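Local coordinates for protein putative O-GlcNAcase nagJ (Clostridium perfringens, PDB 6PV5) that probably hydrolyses terminal N-acetylglucosamine from glycans as a family 84 glycoside hydrolase, this chain comprising its N-terminal, catalytic and post-catalytic regions, at residues G311-N322 / E359-I368; P406-L417 / M439-T449. All coordinates share one frame; numbering follows the deposited sequence.

Contact 1: G311-N322 / E359-I368; sequences GVQQAEVLNRFN and EFAETLDKDI
Phe360, Thr363 and Asn319 carry the contact between two neighbouring outer helices of the (beta/alpha)8 barrel, which run roughly parallel with axes 7.7 Å apart at a crossing angle of -32°. The Phe360 ring is a knob in the hole formed by Gly311, Gln314, Ala315 and Leu318. With CG anti to the backbone N (chi1 -173°), it turns its edge toward Gly311 O, while Leu318 CD1 lies 3.6 Å from Phe360 CZ. One turn later Thr363 fills the next hole, among Val312, Ala315, Glu316 and Asn319; its CB rests 3.6 Å from Ala315 CB, and its hydroxyl turns back to Glu359 O. Beyond it the amide of Asn319 bonds to the backbone on both sides of the helix end: OD1 accepts from Asp365 N at 2.8 Å, nearly straight, and ND2 gives to Thr363 O at 3.0 Å, from above the carbonyl plane. The carboxylate of Asp365 stacks almost flat on this amide. Its OD2 takes a bond from Asn322 ND2 (3.2 Å) through the anti lone pair. The chemistry thus changes from apolar interlocking to hydrogen bonds of side-chain amides: Asn319 holds the helix exit, and Asn322 gives its NH2 to two carboxylate oxygens, Asp365 OD2 and Asp367 OD1.

Contact 2: P406-L417 / M439-T449; sequences PVNDYKEDKMAL and MRFSDASKIST. With EDO (1,2-ethanediol), chain B; EDO (1,2-ethanediol), chain E.
At the C-terminal ends of the last two strands of the (beta/alpha)8 barrel, the loop after strand 399-403 packs against the link from strand 431-436 into helix 446-457. Met439 is the centre of this buried contact. Its CG lies 3.1 Å from Pro406 O, and the bend at its last torsion (chi3 -76°) sets CE beside Ala416 O. The sulfur receives a weak hydrogen bond from Ala416 N and lies against the amide of Asn408. Asn408 ND2 donates to Lys414 O at 2.7 Å and also lies at the edge of the Phe441 ring. That ring, bordered by helix 548-579, is sandwiched: Arg440 CG covers one face, and Met415 CE covers the other in a CH-pi contact, 3.8 Å from the centroid, with SD oblique to the ring in a Met-aromatic contact. At the outer margin Arg440 NH1 forms a salt bridge to Glu412 OE1 (3.0 Å); Glu412 OE1 is met on its anti side, the carboxylate and guanidinium planes 52° apart. Near the helix, Ser448 CB packs on the ring of Pro406, while its hydroxyl bonds to Gly418 O. One water there accepts from Ser448 N and donates to Ala416 O and, at 2.7 Å, to Ala444 O.

Overall arrangement
The eight-stranded barrel illustrates how both helices and loops of successive barrel units are joined. Following the chain from the N terminus, the first sheet domain leads into the barrel, and contact 1 comes after its fourth strand: it closes a 36-residue excursion through strand 336-338, returning helix 355-363 beside helix 311-326 just before strand 369-372. Contact 2 opens only later, after the seventh strand, and closes a shorter excursion that contains strand 431-436. The two loops are therefore in series, neither enclosing nor crossing the other. The centres of contacts 1 and 2 lie about 33 Å apart, and the nearest atoms of contacts 1 and 2 about 21 Å apart. Contact 1 ties helices on the barrel's outside, whereas contact 2 joins barrel loops beside the C-terminal helices.

Contact 1: G311-N322 / E359-I368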
loop_
_atom_site.group_PDB
_atom_site.type_symbol
_atom_site.label_atom_id
_atom_site.label_comp_id
_atom_site.label_asym_id
_atom_site.label_seq_id
_atom_site.Cartn_x
_atom_site.Cartn_y
_atom_site.Cartn_z
ATOM N N GLY A 311 -14.420 -25.254 -11.771
ATOM C CA GLY A 311 -13.734 -24.215 -12.515
ATOM C C GLY A 311 -14.539 -23.791 -13.738
ATOM O O GLY A 311 -14.575 -22.608 -14.067
ATOM N N VAL A 312 -15.161 -24.765 -14.421
ATOM C CA VAL A 312 -15.837 -24.469 -15.681
ATOM C C VAL A 312 -17.031 -23.554 -15.392
ATOM O O VAL A 312 -17.140 -22.483 -15.975
ATOM C CB VAL A 312 -16.214 -25.745 -16.468
ATOM C CG1 VAL A 312 -17.113 -25.443 -17.674
ATOM C CG2 VAL A 312 -14.970 -26.495 -16.933
ATOM N N GLN A 313 -17.859 -23.939 -14.415
ATOM C CA GLN A 313 -19.078 -23.219 -14.063
ATOM C C GLN A 313 -18.765 -21.820 -13.542
ATOM O O GLN A 313 -19.463 -20.863 -13.890
ATOM C CB GLN A 313 -19.917 -24.031 -13.072
ATOM C CG GLN A 313 -20.444 -25.322 -13.687
ATOM C CD GLN A 313 -21.110 -26.289 -12.739
ATOM O OE1 GLN A 313 -20.601 -26.609 -11.667
ATOM N NE2 GLN A 313 -22.256 -26.803 -13.149
ATOM N N GLN A 314 -17.700 -21.692 -12.732
ATOM C CA GLN A 314 -17.338 -20.382 -12.200
ATOM C C GLN A 314 -16.864 -19.462 -13.328
ATOM O O GLN A 314 -17.205 -18.281 -13.361
ATOM C CB GLN A 314 -16.283 -20.482 -11.088
ATOM C CG GLN A 314 -16.746 -21.256 -9.856
ATOM C CD GLN A 314 -15.628 -21.525 -8.875
ATOM O OE1 GLN A 314 -14.514 -21.013 -8.999
ATOM N NE2 GLN A 314 -15.930 -22.311 -7.854
ATOM N N ALA A 315 -16.044 -20.002 -14.237
ATOM C CA ALA A 315 -15.527 -19.201 -15.328
ATOM C C ALA A 315 -16.677 -18.798 -16.250
ATOM O O ALA A 315 -16.698 -17.676 -16.763
ATOM C CB ALA A 315 -14.455 -19.957 -16.068
ATOM N N GLU A 316 -17.632 -19.714 -16.437
ATOM C CA GLU A 316 -18.761 -19.432 -17.315
ATOM C C GLU A 316 -19.624 -18.298 -16.763
ATOM O O GLU A 316 -19.976 -17.391 -17.521
ATOM C CB GLU A 316 -19.552 -20.698 -17.656
ATOM C CG GLU A 316 -18.823 -21.550 -18.675
ATOM C CD GLU A 316 -19.504 -22.867 -18.999
ATOM O OE1 GLU A 316 -20.529 -23.184 -18.339
ATOM O OE2 GLU A 316 -19.009 -23.573 -19.919
ATOM N N VAL A 317 -19.928 -18.338 -15.452
ATOM C CA VAL A 317 -20.654 -17.259 -14.789
ATOM C C VAL A 317 -19.933 -15.946 -15.061
ATOM O O VAL A 317 -20.577 -14.967 -15.424
ATOM C CB VAL A 317 -20.853 -17.507 -13.278
ATOM C CG1 VAL A 317 -21.100 -16.218 -12.501
ATOM C CG2 VAL A 317 -21.948 -18.526 -13.008
ATOM N N LEU A 318 -18.593 -15.961 -14.950
ATOM C CA LEU A 318 -17.781 -14.772 -15.172
ATOM C C LEU A 318 -17.839 -14.301 -16.630
ATOM O O LEU A 318 -17.854 -13.096 -16.885
ATOM C CB LEU A 318 -16.318 -15.035 -14.771
ATOM C CG LEU A 318 -16.002 -15.181 -13.273
ATOM C CD1 LEU A 318 -14.519 -15.486 -13.074
ATOM C CD2 LEU A 318 -16.353 -13.913 -12.496
ATOM N N ASN A 319 -17.756 -15.236 -17.587
ATOM C CA ASN A 319 -17.744 -14.869 -19.009
ATOM C C ASN A 319 -19.099 -14.274 -19.416
ATOM O O ASN A 319 -19.152 -13.259 -20.102
ATOM C CB ASN A 319 -17.456 -16.059 -19.938
ATOM C CG ASN A 319 -16.105 -16.722 -19.743
ATOM O OD1 ASN A 319 -15.118 -16.090 -19.361
ATOM N ND2 ASN A 319 -16.046 -18.008 -20.034
ATOM N N ARG A 320 -20.180 -14.884 -18.933
ATOM C CA ARG A 320 -21.522 -14.385 -19.177
ATOM C C ARG A 320 -21.683 -12.983 -18.596
ATOM O O ARG A 320 -22.191 -12.095 -19.283
ATOM C CB ARG A 320 -22.560 -15.354 -18.619
ATOM C CG ARG A 320 -23.907 -15.271 -19.332
ATOM C CD ARG A 320 -24.927 -16.161 -18.650
ATOM N NE ARG A 320 -26.281 -15.706 -18.932
ATOM C CZ ARG A 320 -27.370 -16.299 -18.467
ATOM N NH1 ARG A 320 -27.265 -17.377 -17.712
ATOM N NH2 ARG A 320 -28.568 -15.819 -18.752
ATOM N N PHE A 321 -21.214 -12.779 -17.350
ATOM C CA PHE A 321 -21.348 -11.490 -16.698
ATOM C C PHE A 321 -20.570 -10.447 -17.486
ATOM O O PHE A 321 -21.029 -9.315 -17.658
ATOM C CB PHE A 321 -20.908 -11.542 -15.228
ATOM C CG PHE A 321 -21.113 -10.248 -14.474
ATOM C CD1 PHE A 321 -22.285 -10.013 -13.775
ATOM C CD2 PHE A 321 -20.140 -9.259 -14.480
ATOM C CE1 PHE A 321 -22.470 -8.822 -13.078
ATOM C CE2 PHE A 321 -20.329 -8.067 -13.792
ATOM C CZ PHE A 321 -21.495 -7.849 -13.091
ATOM N N ASN A 322 -19.373 -10.842 -17.936
ATOM C CA ASN A 322 -18.493 -9.977 -18.701
ATOM C C ASN A 322 -19.172 -9.598 -20.024
ATOM O O ASN A 322 -19.064 -8.459 -20.487
ATOM C CB ASN A 322 -17.177 -10.714 -18.957
ATOM C CG ASN A 322 -16.096 -9.857 -19.563
ATOM O OD1 ASN A 322 -15.798 -8.768 -19.072
ATOM N ND2 ASN A 322 -15.446 -10.375 -20.586
ATOM N N GLU A 359 -9.301 -26.016 -15.849
ATOM C CA GLU A 359 -10.639 -25.730 -16.333
ATOM C C GLU A 359 -10.971 -24.249 -16.181
ATOM O O GLU A 359 -11.502 -23.644 -17.112
ATOM C CB GLU A 359 -11.628 -26.631 -15.595
ATOM C CG GLU A 359 -11.306 -28.097 -15.810
ATOM C CD GLU A 359 -12.381 -29.054 -15.345
ATOM O OE1 GLU A 359 -13.286 -28.605 -14.604
ATOM O OE2 GLU A 359 -12.305 -30.252 -15.726
ATOM N N PHE A 360 -10.642 -23.665 -15.016
ATOM C CA PHE A 360 -10.921 -22.256 -14.793
ATOM C C PHE A 360 -10.170 -21.401 -15.816
ATOM O O PHE A 360 -10.777 -20.546 -16.469
ATOM C CB PHE A 360 -10.697 -21.845 -13.328
ATOM C CG PHE A 360 -11.121 -20.436 -12.986
ATOM C CD1 PHE A 360 -12.449 -20.129 -12.712
ATOM C CD2 PHE A 360 -10.191 -19.398 -12.942
ATOM C CE1 PHE A 360 -12.823 -18.824 -12.401
ATOM C CE2 PHE A 360 -10.565 -18.099 -12.616
ATOM C CZ PHE A 360 -11.885 -17.816 -12.336
ATOM N N ALA A 361 -8.855 -21.632 -15.960
ATOM C CA ALA A 361 -8.028 -20.789 -16.809
ATOM C C ALA A 361 -8.375 -20.969 -18.294
ATOM O O ALA A 361 -8.372 -20.004 -19.055
ATOM C CB ALA A 361 -6.564 -21.065 -16.557
ATOM N N GLU A 362 -8.636 -22.210 -18.707
ATOM C CA GLU A 362 -8.908 -22.518 -20.105
ATOM C C GLU A 362 -10.234 -21.891 -20.522
ATOM O O GLU A 362 -10.331 -21.371 -21.622
ATOM C CB GLU A 362 -8.944 -24.031 -20.326
ATOM N N THR A 363 -11.236 -21.914 -19.629
ATOM C CA THR A 363 -12.555 -21.377 -19.933
ATOM C C THR A 363 -12.602 -19.848 -19.913
ATOM O O THR A 363 -13.376 -19.265 -20.661
ATOM C CB THR A 363 -13.606 -21.923 -18.964
ATOM O OG1 THR A 363 -13.406 -23.327 -18.952
ATOM C CG2 THR A 363 -15.032 -21.605 -19.351
ATOM N N LEU A 364 -11.807 -19.189 -19.059
ATOM C CA LEU A 364 -12.060 -17.798 -18.700
ATOM C C LEU A 364 -11.572 -16.851 -19.792
ATOM O O LEU A 364 -10.423 -16.954 -20.191
ATOM C CB LEU A 364 -11.325 -17.497 -17.388
ATOM C CG LEU A 364 -11.595 -16.123 -16.774
ATOM C CD1 LEU A 364 -13.026 -16.056 -16.247
ATOM C CD2 LEU A 364 -10.595 -15.807 -15.656
ATOM N N ASP A 365 -12.417 -15.877 -20.197
ATOM C CA ASP A 365 -12.053 -14.850 -21.166
ATOM C C ASP A 365 -10.806 -14.073 -20.746
ATOM O O ASP A 365 -10.715 -13.567 -19.623
ATOM C CB ASP A 365 -13.131 -13.766 -21.280
ATOM C CG ASP A 365 -14.477 -14.160 -21.869
ATOM O OD1 ASP A 365 -14.598 -15.289 -22.409
ATOM O OD2 ASP A 365 -15.406 -13.306 -21.795
ATOM N N LYS A 366 -9.933 -13.825 -21.722
ATOM C CA LYS A 366 -8.606 -13.267 -21.512
ATOM C C LYS A 366 -8.623 -11.817 -21.025
ATOM O O LYS A 366 -7.624 -11.341 -20.470
ATOM C CB LYS A 366 -7.714 -13.438 -22.744
ATOM C CG LYS A 366 -7.284 -14.875 -23.034
ATOM C CD LYS A 366 -5.990 -14.977 -23.827
ATOM C CE LYS A 366 -5.896 -16.175 -24.756
ATOM N NZ LYS A 366 -6.390 -17.427 -24.127
ATOM N N ASP A 367 -9.736 -11.104 -21.221
ATOM C CA ASP A 367 -9.767 -9.705 -20.820
ATOM C C ASP A 367 -10.306 -9.561 -19.390
ATOM O O ASP A 367 -10.466 -8.441 -18.900
ATOM C CB ASP A 367 -10.466 -8.840 -21.875
ATOM C CG ASP A 367 -11.947 -9.131 -22.046
ATOM O OD1 ASP A 367 -12.447 -10.113 -21.425
ATOM O OD2 ASP A 367 -12.599 -8.375 -22.803
ATOM N N ILE A 368 -10.597 -10.695 -18.728
ATOM C CA ILE A 368 -10.958 -10.691 -17.318
ATOM C C ILE A 368 -9.672 -10.760 -16.496
ATOM O O ILE A 368 -8.829 -11.604 -16.762
ATOM C CB ILE A 368 -11.917 -11.844 -16.977
ATOM C CG1 ILE A 368 -13.256 -11.705 -17.716
ATOM C CG2 ILE A 368 -12.094 -11.958 -15.464
ATOM C CD1 ILE A 368 -14.140 -12.947 -17.657
HETATM O O HOH W 1 -12.673 -27.553 -12.273
HETATM O O HOH W 2 -16.040 -27.591 -13.701
HETATM O O HOH W 3 -13.366 -7.656 -18.416
#

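Contact 2: P406-L417 / M439-T449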
loop_
_atom_site.group_PDB
_atom_site.type_symbol
_atom_site.label_atom_id
_atom_site.label_comp_id
_atom_site.label_asym_id
_atom_site.label_seq_id
_atom_site.Cartn_x
_atom_site.Cartn_y
_atom_site.Cartn_z
ATOM N N PRO A 406 0.437 -4.924 4.462
ATOM C CA PRO A 406 0.646 -5.234 5.885
ATOM C C PRO A 406 -0.377 -6.035 6.684
ATOM O O PRO A 406 -0.213 -6.197 7.900
ATOM C CB PRO A 406 0.750 -3.826 6.507
ATOM C CG PRO A 406 -0.170 -2.974 5.657
ATOM C CD PRO A 406 0.065 -3.521 4.251
ATOM N N VAL A 407 -1.391 -6.603 6.010
ATOM C CA VAL A 407 -2.447 -7.304 6.721
ATOM C C VAL A 407 -1.860 -8.165 7.840
ATOM O O VAL A 407 -0.999 -9.013 7.594
ATOM C CB VAL A 407 -3.333 -8.153 5.788
ATOM C CG1 VAL A 407 -2.529 -9.199 5.024
ATOM C CG2 VAL A 407 -4.460 -8.833 6.556
ATOM N N ASN A 408 -2.443 -8.051 9.047
ATOM C CA ASN A 408 -1.935 -8.829 10.166
ATOM C C ASN A 408 -3.066 -9.626 10.829
ATOM O O ASN A 408 -2.942 -10.030 11.989
ATOM C CB ASN A 408 -1.187 -7.940 11.170
ATOM C CG ASN A 408 -2.139 -7.039 11.936
ATOM O OD1 ASN A 408 -3.228 -6.758 11.451
ATOM N ND2 ASN A 408 -1.726 -6.535 13.093
ATOM N N ASP A 409 -4.147 -9.912 10.085
ATOM C CA ASP A 409 -5.311 -10.540 10.706
ATOM C C ASP A 409 -4.976 -11.924 11.272
ATOM O O ASP A 409 -5.633 -12.406 12.181
ATOM C CB ASP A 409 -6.535 -10.536 9.787
ATOM C CG ASP A 409 -6.362 -11.193 8.415
ATOM O OD1 ASP A 409 -5.281 -11.839 8.141
ATOM O OD2 ASP A 409 -7.332 -11.069 7.611
ATOM N N TYR A 410 -3.936 -12.565 10.751
ATOM C CA TYR A 410 -3.550 -13.889 11.212
ATOM C C TYR A 410 -2.552 -13.788 12.377
ATOM O O TYR A 410 -2.185 -14.809 12.935
ATOM C CB TYR A 410 -2.952 -14.668 10.033
ATOM C CG TYR A 410 -1.735 -13.996 9.446
ATOM C CD1 TYR A 410 -1.857 -13.002 8.483
ATOM C CD2 TYR A 410 -0.460 -14.317 9.889
ATOM C CE1 TYR A 410 -0.744 -12.339 7.986
ATOM C CE2 TYR A 410 0.668 -13.679 9.392
ATOM C CZ TYR A 410 0.525 -12.685 8.438
ATOM O OH TYR A 410 1.633 -12.060 7.923
ATOM N N LYS A 411 -2.126 -12.565 12.746
ATOM C CA LYS A 411 -1.181 -12.332 13.835
ATOM C C LYS A 411 -1.411 -10.935 14.410
ATOM O O LYS A 411 -0.573 -10.033 14.286
ATOM C CB LYS A 411 0.274 -12.483 13.364
ATOM C CG LYS A 411 1.267 -12.645 14.519
ATOM C CD LYS A 411 2.710 -12.224 14.225
ATOM C CE LYS A 411 3.293 -12.705 12.909
ATOM N NZ LYS A 411 3.333 -14.180 12.801
ATOM N N GLU A 412 -2.584 -10.754 15.010
ATOM C CA GLU A 412 -3.160 -9.427 15.112
ATOM C C GLU A 412 -2.474 -8.596 16.199
ATOM O O GLU A 412 -2.689 -7.402 16.233
ATOM C CB GLU A 412 -4.675 -9.512 15.322
ATOM C CG GLU A 412 -5.036 -10.584 16.344
ATOM C CD GLU A 412 -6.405 -10.468 17.005
ATOM O OE1 GLU A 412 -7.256 -9.730 16.468
ATOM O OE2 GLU A 412 -6.616 -11.121 18.063
ATOM N N ASP A 413 -1.656 -9.221 17.055
ATOM C CA ASP A 413 -0.990 -8.506 18.141
ATOM C C ASP A 413 0.325 -7.896 17.676
ATOM O O ASP A 413 0.946 -7.141 18.423
ATOM C CB ASP A 413 -0.661 -9.428 19.321
ATOM C CG ASP A 413 -1.915 -10.004 19.962
ATOM O OD1 ASP A 413 -2.889 -9.235 20.140
ATOM O OD2 ASP A 413 -1.925 -11.223 20.231
ATOM N N LYS A 414 0.753 -8.226 16.453
ATOM C CA LYS A 414 1.929 -7.560 15.900
ATOM C C LYS A 414 1.522 -6.623 14.762
ATOM O O LYS A 414 0.862 -7.072 13.831
ATOM C CB LYS A 414 2.930 -8.600 15.384
ATOM C CG LYS A 414 4.237 -7.976 14.936
ATOM C CD LYS A 414 5.410 -8.924 14.793
ATOM C CE LYS A 414 6.692 -8.128 14.572
ATOM N NZ LYS A 414 7.861 -9.025 14.360
ATOM N N MET A 415 1.964 -5.353 14.809
ATOM C CA MET A 415 1.740 -4.410 13.724
ATOM C C MET A 415 2.818 -4.592 12.649
ATOM O O MET A 415 3.998 -4.688 12.962
ATOM C CB MET A 415 1.793 -2.950 14.192
ATOM C CG MET A 415 0.793 -2.574 15.281
ATOM S SD MET A 415 -0.922 -2.810 14.728
ATOM C CE MET A 415 -1.816 -1.624 15.732
ATOM N N ALA A 416 2.403 -4.579 11.371
ATOM C CA ALA A 416 3.350 -4.570 10.261
ATOM C C ALA A 416 3.562 -3.120 9.856
ATOM O O ALA A 416 2.633 -2.473 9.373
ATOM C CB ALA A 416 2.810 -5.400 9.117
ATOM N N LEU A 417 4.779 -2.615 10.087
ATOM C CA LEU A 417 5.085 -1.213 9.858
ATOM C C LEU A 417 6.249 -1.091 8.879
ATOM O O LEU A 417 6.872 -0.035 8.812
ATOM C CB LEU A 417 5.440 -0.541 11.200
ATOM C CG LEU A 417 4.324 -0.536 12.259
ATOM C CD1 LEU A 417 4.848 0.033 13.584
ATOM C CD2 LEU A 417 3.140 0.296 11.765
ATOM N N MET A 439 -3.967 -3.817 7.210
ATOM C CA MET A 439 -4.440 -4.240 8.518
ATOM C C MET A 439 -5.815 -3.628 8.784
ATOM O O MET A 439 -6.130 -2.561 8.248
ATOM C CB MET A 439 -3.491 -3.713 9.607
ATOM C CG MET A 439 -2.107 -4.350 9.572
ATOM S SD MET A 439 -1.066 -3.818 10.973
ATOM C CE MET A 439 -0.646 -2.173 10.424
ATOM N N ARG A 440 -6.562 -4.234 9.713
ATOM C CA ARG A 440 -7.814 -3.626 10.140
ATOM C C ARG A 440 -7.552 -2.261 10.775
ATOM O O ARG A 440 -8.481 -1.463 10.897
ATOM C CB ARG A 440 -8.607 -4.565 11.052
ATOM C CG ARG A 440 -8.134 -4.623 12.498
ATOM C CD ARG A 440 -9.192 -5.369 13.307
ATOM N NE ARG A 440 -8.993 -5.302 14.751
ATOM C CZ ARG A 440 -8.284 -6.188 15.456
ATOM N NH1 ARG A 440 -7.711 -7.219 14.851
ATOM N NH2 ARG A 440 -8.144 -6.032 16.764
ATOM N N PHE A 441 -6.287 -2.002 11.160
ATOM C CA PHE A 441 -5.861 -0.749 11.777
ATOM C C PHE A 441 -5.442 0.229 10.694
ATOM O O PHE A 441 -4.354 0.107 10.123
ATOM C CB PHE A 441 -4.688 -0.957 12.742
ATOM C CG PHE A 441 -4.961 -2.021 13.779
ATOM C CD1 PHE A 441 -5.840 -1.781 14.831
ATOM C CD2 PHE A 441 -4.376 -3.276 13.672
ATOM C CE1 PHE A 441 -6.119 -2.781 15.754
ATOM C CE2 PHE A 441 -4.630 -4.273 14.602
ATOM C CZ PHE A 441 -5.508 -4.021 15.644
ATOM N N SER A 442 -6.317 1.207 10.434
ATOM C CA SER A 442 -6.211 2.036 9.248
ATOM C C SER A 442 -4.958 2.903 9.297
ATOM O O SER A 442 -4.129 2.868 8.390
ATOM C CB SER A 442 -7.438 2.892 9.083
ATOM O OG SER A 442 -7.247 3.788 8.004
ATOM N N ASP A 443 -4.829 3.732 10.336
ATOM C CA ASP A 443 -3.694 4.642 10.345
ATOM C C ASP A 443 -2.385 3.858 10.396
ATOM O O ASP A 443 -1.413 4.236 9.764
ATOM C CB ASP A 443 -3.878 5.772 11.360
ATOM C CG ASP A 443 -4.788 6.859 10.813
ATOM O OD1 ASP A 443 -4.253 7.857 10.239
ATOM O OD2 ASP A 443 -6.018 6.699 10.941
ATOM N N ALA A 444 -2.377 2.728 11.102
ATOM C CA ALA A 444 -1.137 1.989 11.303
ATOM C C ALA A 444 -0.702 1.304 9.998
ATOM O O ALA A 444 0.477 0.970 9.839
ATOM C CB ALA A 444 -1.294 1.011 12.452
ATOM N N SER A 445 -1.649 1.156 9.054
ATOM C CA SER A 445 -1.417 0.533 7.752
ATOM C C SER A 445 -0.755 1.518 6.785
ATOM O O SER A 445 -0.287 1.134 5.727
ATOM C CB SER A 445 -2.711 0.057 7.149
ATOM O OG SER A 445 -3.090 -1.179 7.706
ATOM N N LYS A 446 -0.746 2.803 7.115
ATOM C CA LYS A 446 -0.377 3.761 6.086
ATOM C C LYS A 446 1.078 3.643 5.619
ATOM O O LYS A 446 1.325 3.784 4.438
ATOM C CB LYS A 446 -0.779 5.184 6.471
ATOM C CG LYS A 446 -2.283 5.378 6.485
ATOM C CD LYS A 446 -2.690 6.801 6.811
ATOM C CE LYS A 446 -4.195 6.960 6.946
ATOM N NZ LYS A 446 -4.521 8.347 7.365
ATOM N N ILE A 447 2.040 3.478 6.536
ATOM C CA ILE A 447 3.437 3.423 6.148
ATOM C C ILE A 447 3.667 2.350 5.084
ATOM O O ILE A 447 4.211 2.664 4.020
ATOM C CB ILE A 447 4.407 3.343 7.352
ATOM C CG1 ILE A 447 4.388 4.650 8.156
ATOM C CG2 ILE A 447 5.824 3.025 6.895
ATOM C CD1 ILE A 447 4.698 4.454 9.622
ATOM N N SER A 448 3.218 1.116 5.340
ATOM C CA SER A 448 3.434 0.037 4.395
ATOM C C SER A 448 2.709 0.332 3.084
ATOM O O SER A 448 3.299 0.195 2.020
ATOM C CB SER A 448 3.032 -1.300 4.978
ATOM O OG SER A 448 3.686 -1.505 6.229
ATOM N N THR A 449 1.433 0.747 3.175
ATOM C CA THR A 449 0.615 1.059 2.015
ATOM C C THR A 449 1.288 2.093 1.102
ATOM O O THR A 449 1.212 1.977 -0.123
ATOM C CB THR A 449 -0.806 1.473 2.403
ATOM O OG1 THR A 449 -1.342 0.448 3.236
ATOM C CG2 THR A 449 -1.713 1.584 1.200
HETATM C C1 EDO B . -4.365 -14.510 5.536
HETATM O O1 EDO B . -5.001 -14.055 6.719
HETATM C C2 EDO B . -4.511 -13.524 4.464
HETATM O O2 EDO B . -4.676 -12.251 5.053
HETATM C C1 EDO E . -11.385 -3.010 16.982
HETATM O O1 EDO E . -11.354 -4.331 17.504
HETATM C C2 EDO E . -10.055 -2.501 16.554
HETATM O O2 EDO E . -9.953 -2.149 15.173
HETATM O O HOH W 4 -5.776 -6.883 10.423
HETATM O O HOH W 5 -5.384 -7.018 18.218
HETATM O O HOH W 6 2.257 0.229 7.942
#